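Long-range contacts in teichoic acid D-alanine hydrolase (Staphylococcus aureus, PDB 5ZH8), which removes D-alanyl groups from wall teichoic acid and lipoteichoic acid in the staphylococcal cell envelope, influencing methicillin resistance and autolysis: residues 354-359 against 383-388; 318-323 against 335-340. All blocks are in the same frame, centred on the assembly; numbering follows the deposited sequence.

Contact 1 of 2, residues 354-359 against 383-388; sequences YYNDKY and LKQNKP
Asn356 and Gln385 join a β-hairpin turn to the loop that follows helix 371-382, at one end of the central antiparallel sheet of this beta-lactamase-type fold. The turn links strands 349-355 and 359-365 and is shaped by an Asx motif: Asn356 OD1 accepts from the backbone N of Lys358 and of Tyr359, 2.8 and 2.9 Å away. Asparagine suits this place because its carbonyl oxygen holds the turn while its NH2 remains available to the neighbouring loop.

Gln385 CB packs 3.8 Å from Asn356 ND2, and Gln385 CG passes 3.6 Å from Tyr359 CD2. A bend at chi2 (-60°) brings the amide beside the ring, with CD also near Tyr359 CD2 and OE1 lying in the ring plane at its edge. Gln385 OE1 then takes a hydrogen bond from Asn356 ND2 (2.8 Å), which arrives in the carbonyl plane on a lone pair, although the two amides are turned 74° apart. On the other branch NE2 donates back to Leu383 O and also to a water.

Tyrosine suits position 359 by offering two apolar faces, one to Lys358 CG and the other to Leu383 CD1, and a hydroxyl that hydrogen-bonds to Lys75 NZ. The CH-π approach puts Leu383 CD1 4.0 Å from the centroid of the Tyr359 ring, 15° off the normal.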
loop_
_atom_site.group_PDB
_atom_site.type_symbol
_atom_site.label_atom_id
_atom_site.label_comp_id
_atom_site.label_asym_id
_atom_site.label_seq_id
_atom_site.Cartn_x
_atom_site.Cartn_y
_atom_site.Cartn_z
ATOM N N TYR A 354 18.417 -1.123 -5.746
ATOM C CA TYR A 354 18.751 -1.202 -7.163
ATOM C C TYR A 354 20.260 -1.166 -7.230
ATOM O O TYR A 354 20.876 -0.331 -6.563
ATOM C CB TYR A 354 18.215 0.009 -7.916
ATOM C CG TYR A 354 16.804 -0.094 -8.451
ATOM C CD1 TYR A 354 15.851 -0.923 -7.873
ATOM C CD2 TYR A 354 16.421 0.696 -9.527
ATOM C CE1 TYR A 354 14.568 -0.977 -8.381
ATOM C CE2 TYR A 354 15.147 0.655 -10.031
ATOM C CZ TYR A 354 14.225 -0.177 -9.463
ATOM O OH TYR A 354 12.965 -0.189 -10.006
ATOM N N TYR A 355 20.866 -2.061 -8.009
ATOM C CA TYR A 355 22.310 -2.008 -8.165
ATOM C C TYR A 355 22.839 -2.586 -9.454
ATOM O O TYR A 355 22.140 -3.309 -10.169
ATOM C CB TYR A 355 23.016 -2.660 -6.970
ATOM C CG TYR A 355 22.994 -4.168 -6.914
ATOM C CD1 TYR A 355 23.972 -4.921 -7.552
ATOM C CD2 TYR A 355 22.025 -4.842 -6.183
ATOM C CE1 TYR A 355 23.965 -6.298 -7.482
ATOM C CE2 TYR A 355 22.018 -6.227 -6.108
ATOM C CZ TYR A 355 22.990 -6.946 -6.758
ATOM O OH TYR A 355 22.990 -8.317 -6.698
ATOM N N ASN A 356 24.085 -2.215 -9.741
ATOM C CA ASN A 356 24.865 -2.781 -10.832
ATOM C C ASN A 356 26.339 -2.845 -10.390
ATOM O O ASN A 356 26.613 -2.873 -9.187
ATOM C CB ASN A 356 24.640 -1.998 -12.142
ATOM C CG ASN A 356 25.084 -0.553 -12.068
ATOM O OD1 ASN A 356 25.916 -0.180 -11.250
ATOM N ND2 ASN A 356 24.541 0.265 -12.951
ATOM N N ASP A 357 27.283 -2.875 -11.328
ATOM C CA ASP A 357 28.695 -2.997 -10.957
ATOM C C ASP A 357 29.324 -1.682 -10.481
ATOM O O ASP A 357 30.427 -1.698 -9.941
ATOM C CB ASP A 357 29.506 -3.594 -12.106
ATOM C CG ASP A 357 29.239 -5.083 -12.311
ATOM O OD1 ASP A 357 28.411 -5.673 -11.581
ATOM O OD2 ASP A 357 29.857 -5.669 -13.223
ATOM N N LYS A 358 28.636 -0.555 -10.671
ATOM C CA LYS A 358 29.136 0.740 -10.201
ATOM C C LYS A 358 28.397 1.225 -8.950
ATOM O O LYS A 358 29.025 1.588 -7.957
ATOM C CB LYS A 358 29.026 1.798 -11.300
ATOM C CG LYS A 358 29.835 3.054 -11.008
ATOM C CD LYS A 358 29.673 4.101 -12.092
ATOM C CE LYS A 358 30.423 5.384 -11.767
ATOM N NZ LYS A 358 30.057 6.491 -12.700
ATOM N N TYR A 359 27.071 1.238 -9.005
ATOM C CA TYR A 359 26.265 1.756 -7.910
ATOM C C TYR A 359 25.482 0.669 -7.187
ATOM O O TYR A 359 24.937 -0.236 -7.817
ATOM C CB TYR A 359 25.277 2.804 -8.431
ATOM C CG TYR A 359 25.929 4.067 -8.922
ATOM C CD1 TYR A 359 26.456 4.989 -8.031
ATOM C CD2 TYR A 359 26.025 4.339 -10.282
ATOM C CE1 TYR A 359 27.055 6.150 -8.477
ATOM C CE2 TYR A 359 26.622 5.499 -10.741
ATOM C CZ TYR A 359 27.130 6.404 -9.834
ATOM O OH TYR A 359 27.722 7.559 -10.282
ATOM N N LEU A 383 21.421 9.242 -11.514
ATOM C CA LEU A 383 22.678 8.517 -11.724
ATOM C C LEU A 383 22.857 7.986 -13.151
ATOM O O LEU A 383 23.940 7.528 -13.495
ATOM C CB LEU A 383 22.804 7.363 -10.726
ATOM C CG LEU A 383 22.771 7.747 -9.240
ATOM C CD1 LEU A 383 22.854 6.490 -8.393
ATOM C CD2 LEU A 383 23.890 8.701 -8.877
ATOM N N LYS A 384 21.796 8.031 -13.958
ATOM C CA LYS A 384 21.849 7.695 -15.394
ATOM C C LYS A 384 22.372 6.279 -15.672
ATOM O O LYS A 384 23.232 6.077 -16.537
ATOM C CB LYS A 384 22.659 8.744 -16.157
ATOM C CG LYS A 384 22.067 10.129 -16.052
ATOM C CD LYS A 384 22.923 11.161 -16.777
ATOM C CE LYS A 384 24.212 11.476 -16.023
ATOM N NZ LYS A 384 24.798 12.792 -16.435
ATOM N N GLN A 385 21.832 5.308 -14.938
ATOM C CA GLN A 385 22.245 3.905 -15.056
ATOM C C GLN A 385 21.268 3.049 -15.854
ATOM O O GLN A 385 21.329 1.826 -15.803
ATOM C CB GLN A 385 22.432 3.305 -13.661
ATOM C CG GLN A 385 23.507 3.999 -12.854
ATOM C CD GLN A 385 24.859 3.917 -13.529
ATOM O OE1 GLN A 385 25.450 2.848 -13.618
ATOM N NE2 GLN A 385 25.348 5.047 -14.015
ATOM N N ASN A 386 20.365 3.685 -16.587
ATOM C CA ASN A 386 19.440 2.948 -17.417
ATOM C C ASN A 386 20.191 2.477 -18.666
ATOM O O ASN A 386 20.189 3.133 -19.701
ATOM C CB ASN A 386 18.233 3.814 -17.772
ATOM C CG ASN A 386 17.156 3.034 -18.499
ATOM O OD1 ASN A 386 17.028 1.818 -18.326
ATOM N ND2 ASN A 386 16.379 3.726 -19.323
ATOM N N LYS A 387 20.855 1.336 -18.550
ATOM C CA LYS A 387 21.685 0.831 -19.635
ATOM C C LYS A 387 21.981 -0.656 -19.427
ATOM O O LYS A 387 21.910 -1.143 -18.298
ATOM C CB LYS A 387 22.985 1.636 -19.701
ATOM C CG LYS A 387 23.815 1.582 -18.431
ATOM C CD LYS A 387 24.883 2.661 -18.404
ATOM C CE LYS A 387 25.889 2.388 -17.293
ATOM N NZ LYS A 387 26.903 3.475 -17.153
ATOM N N PRO A 388 22.322 -1.380 -20.511
ATOM C CA PRO A 388 22.478 -2.826 -20.430
ATOM C C PRO A 388 23.397 -3.261 -19.302
ATOM O O PRO A 388 24.457 -2.673 -19.108
ATOM C CB PRO A 388 23.102 -3.184 -21.774
ATOM C CG PRO A 388 22.631 -2.118 -22.692
ATOM C CD PRO A 388 22.633 -0.879 -21.859
HETATM O O HOH W 1 28.279 5.525 -15.397
#

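Contact 2 of 2, residues 318-323 against 335-340; sequences HEFGTK and AKPTLN
The hairpin connecting strands 333-335 and 340-346, near one margin of the large antiparallel sheet, meets the loop that leaves helix 310-318, chiefly through Phe320. A backbone bond from Lys336 N to Leu339 O (2.8 Å) closes the hairpin loop. One face of the Phe320 ring receives Ala335 O, 4.0 Å from Phe320 CG and offset toward the rim. Phe320 points its CB toward the hairpin, and with chi1 at 77°, CG between the backbone N and the carbonyl carbon, the ring lies against it; Phe320 CZ at the far end lies 4.2 Å from Pro337 CG, and the two side chains cross at about a right angle. A broad aromatic suits this place, since one ring spans both the end of a strand and the proline after it, while small Ala335 lets the loop come close.

His318 lies at the other end, obliquely beside the Asn340 amide without bonding to it. That amide is occupied elsewhere: ND2 donates to Leu317 O and OD1 accepts from Asn390. Lys336 points its CB away, pairs with Glu328 and packs on Thr269 of the second subunit. Within the loop itself, Thr322 OG1 donates to the anti side of Glu319 OE2 at 2.6 Å.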
loop_
_atom_site.group_PDB
_atom_site.type_symbol
_atom_site.label_atom_id
_atom_site.label_comp_id
_atom_site.label_asym_id
_atom_site.label_seq_id
_atom_site.Cartn_x
_atom_site.Cartn_y
_atom_site.Cartn_z
ATOM N N HIS A 318 24.071 -12.639 -12.299
ATOM C CA HIS A 318 23.861 -12.069 -13.649
ATOM C C HIS A 318 23.219 -12.953 -14.725
ATOM O O HIS A 318 22.784 -12.429 -15.749
ATOM C CB HIS A 318 25.188 -11.538 -14.180
ATOM C CG HIS A 318 25.847 -10.554 -13.269
ATOM N ND1 HIS A 318 25.186 -9.461 -12.759
ATOM C CD2 HIS A 318 27.113 -10.482 -12.796
ATOM C CE1 HIS A 318 26.016 -8.756 -12.013
ATOM N NE2 HIS A 318 27.191 -9.353 -12.018
ATOM N N GLU A 319 23.163 -14.268 -14.520
ATOM C CA GLU A 319 22.622 -15.169 -15.537
ATOM C C GLU A 319 21.117 -15.245 -15.398
ATOM O O GLU A 319 20.616 -15.548 -14.318
ATOM C CB GLU A 319 23.227 -16.573 -15.411
ATOM C CG GLU A 319 22.701 -17.571 -16.441
ATOM C CD GLU A 319 23.414 -18.909 -16.387
ATOM O OE1 GLU A 319 24.654 -18.955 -16.499
ATOM O OE2 GLU A 319 22.731 -19.936 -16.246
ATOM N N PHE A 320 20.395 -14.976 -16.483
ATOM C CA PHE A 320 18.948 -15.184 -16.503
ATOM C C PHE A 320 18.450 -15.578 -17.880
ATOM O O PHE A 320 19.011 -15.159 -18.890
ATOM C CB PHE A 320 18.195 -13.961 -15.963
ATOM C CG PHE A 320 18.104 -12.806 -16.912
ATOM C CD1 PHE A 320 19.220 -12.040 -17.202
ATOM C CD2 PHE A 320 16.885 -12.446 -17.468
ATOM C CE1 PHE A 320 19.128 -10.952 -18.057
ATOM C CE2 PHE A 320 16.784 -11.361 -18.320
ATOM C CZ PHE A 320 17.907 -10.609 -18.614
ATOM N N GLY A 321 17.393 -16.388 -17.904
ATOM C CA GLY A 321 16.837 -16.923 -19.138
ATOM C C GLY A 321 17.553 -18.187 -19.577
ATOM O O GLY A 321 17.720 -18.433 -20.771
ATOM N N THR A 322 17.961 -18.992 -18.602
ATOM C CA THR A 322 18.682 -20.233 -18.856
ATOM C C THR A 322 18.044 -21.373 -18.079
ATOM O O THR A 322 17.310 -21.148 -17.121
ATOM C CB THR A 322 20.154 -20.116 -18.422
ATOM O OG1 THR A 322 20.217 -19.929 -17.000
ATOM C CG2 THR A 322 20.828 -18.940 -19.118
ATOM N N LYS A 323 18.374 -22.584 -18.436
ATOM C CA LYS A 323 17.822 -23.694 -17.731
ATOM C C LYS A 323 18.065 -23.551 -16.241
ATOM O O LYS A 323 17.179 -23.758 -15.456
ATOM C CB LYS A 323 18.409 -24.978 -18.285
ATOM C CG LYS A 323 18.060 -26.208 -17.495
ATOM C CD LYS A 323 16.729 -26.770 -17.919
ATOM C CE LYS A 323 16.505 -28.139 -17.309
ATOM N NZ LYS A 323 17.449 -29.174 -17.812
ATOM N N ALA A 335 17.673 -10.504 -11.001
ATOM C CA ALA A 335 18.642 -10.074 -12.001
ATOM C C ALA A 335 17.863 -9.615 -13.221
ATOM O O ALA A 335 17.217 -10.424 -13.881
ATOM C CB ALA A 335 19.576 -11.212 -12.365
ATOM N N LYS A 336 17.912 -8.315 -13.504
ATOM C CA LYS A 336 17.153 -7.728 -14.606
ATOM C C LYS A 336 18.090 -7.196 -15.702
ATOM O O LYS A 336 19.308 -7.200 -15.527
ATOM C CB LYS A 336 16.244 -6.622 -14.074
ATOM C CG LYS A 336 15.327 -7.066 -12.941
ATOM C CD LYS A 336 14.435 -5.928 -12.471
ATOM C CE LYS A 336 13.061 -6.418 -12.052
ATOM N NZ LYS A 336 12.254 -6.868 -13.223
ATOM N N PRO A 337 17.528 -6.756 -16.843
ATOM C CA PRO A 337 18.366 -6.281 -17.940
ATOM C C PRO A 337 19.300 -5.118 -17.616
ATOM O O PRO A 337 20.463 -5.154 -18.018
ATOM C CB PRO A 337 17.345 -5.862 -18.993
ATOM C CG PRO A 337 16.227 -6.808 -18.781
ATOM C CD PRO A 337 16.138 -6.948 -17.290
ATOM N N THR A 338 18.807 -4.106 -16.906
ATOM C CA THR A 338 19.607 -2.904 -16.646
ATOM C C THR A 338 20.122 -2.820 -15.219
ATOM O O THR A 338 20.867 -1.890 -14.891
ATOM C CB THR A 338 18.793 -1.629 -16.914
ATOM O OG1 THR A 338 17.698 -1.569 -15.993
ATOM C CG2 THR A 338 18.259 -1.615 -18.319
ATOM N N LEU A 339 19.730 -3.780 -14.376
ATOM C CA LEU A 339 19.960 -3.680 -12.931
ATOM C C LEU A 339 19.616 -4.966 -12.197
ATOM O O LEU A 339 18.910 -5.815 -12.727
ATOM C CB LEU A 339 19.120 -2.536 -12.351
ATOM C CG LEU A 339 17.603 -2.603 -12.607
ATOM C CD1 LEU A 339 16.879 -3.454 -11.566
ATOM C CD2 LEU A 339 17.002 -1.200 -12.645
ATOM N N ASN A 340 20.138 -5.098 -10.981
ATOM C CA ASN A 340 19.694 -6.124 -10.036
ATOM C C ASN A 340 18.847 -5.439 -8.971
ATOM O O ASN A 340 19.147 -4.320 -8.553
ATOM C CB ASN A 340 20.879 -6.845 -9.376
ATOM C CG ASN A 340 21.538 -7.865 -10.293
ATOM O OD1 ASN A 340 21.316 -7.871 -11.506
ATOM N ND2 ASN A 340 22.363 -8.730 -9.712
#

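Both contacts lie at the same end of the large antiparallel sheet, their centres about 14 Å apart. Contact 1 is buried and ties the 349-355/359-365 turn to the loop after helix 371-382; contact 2 is only partly buried and packs the neighbouring hairpin against the loop after helix 310-318. Strand 340-346 adjoins strand 349-355, and where they meet Tyr355 O lies 2.8 Å from Asn340 N, a probable hydrogen bond. The loops also touch, Thr338 packing against Asn386 and Lys387. Chemistry differs too: contact 1 adds an amide–amide hydrogen bond to the packing of a tyrosine ring, whereas in contact 2 a phenylalanine ring meets backbone and proline, and the polar ends of Lys336 and Asn340 bond outside it.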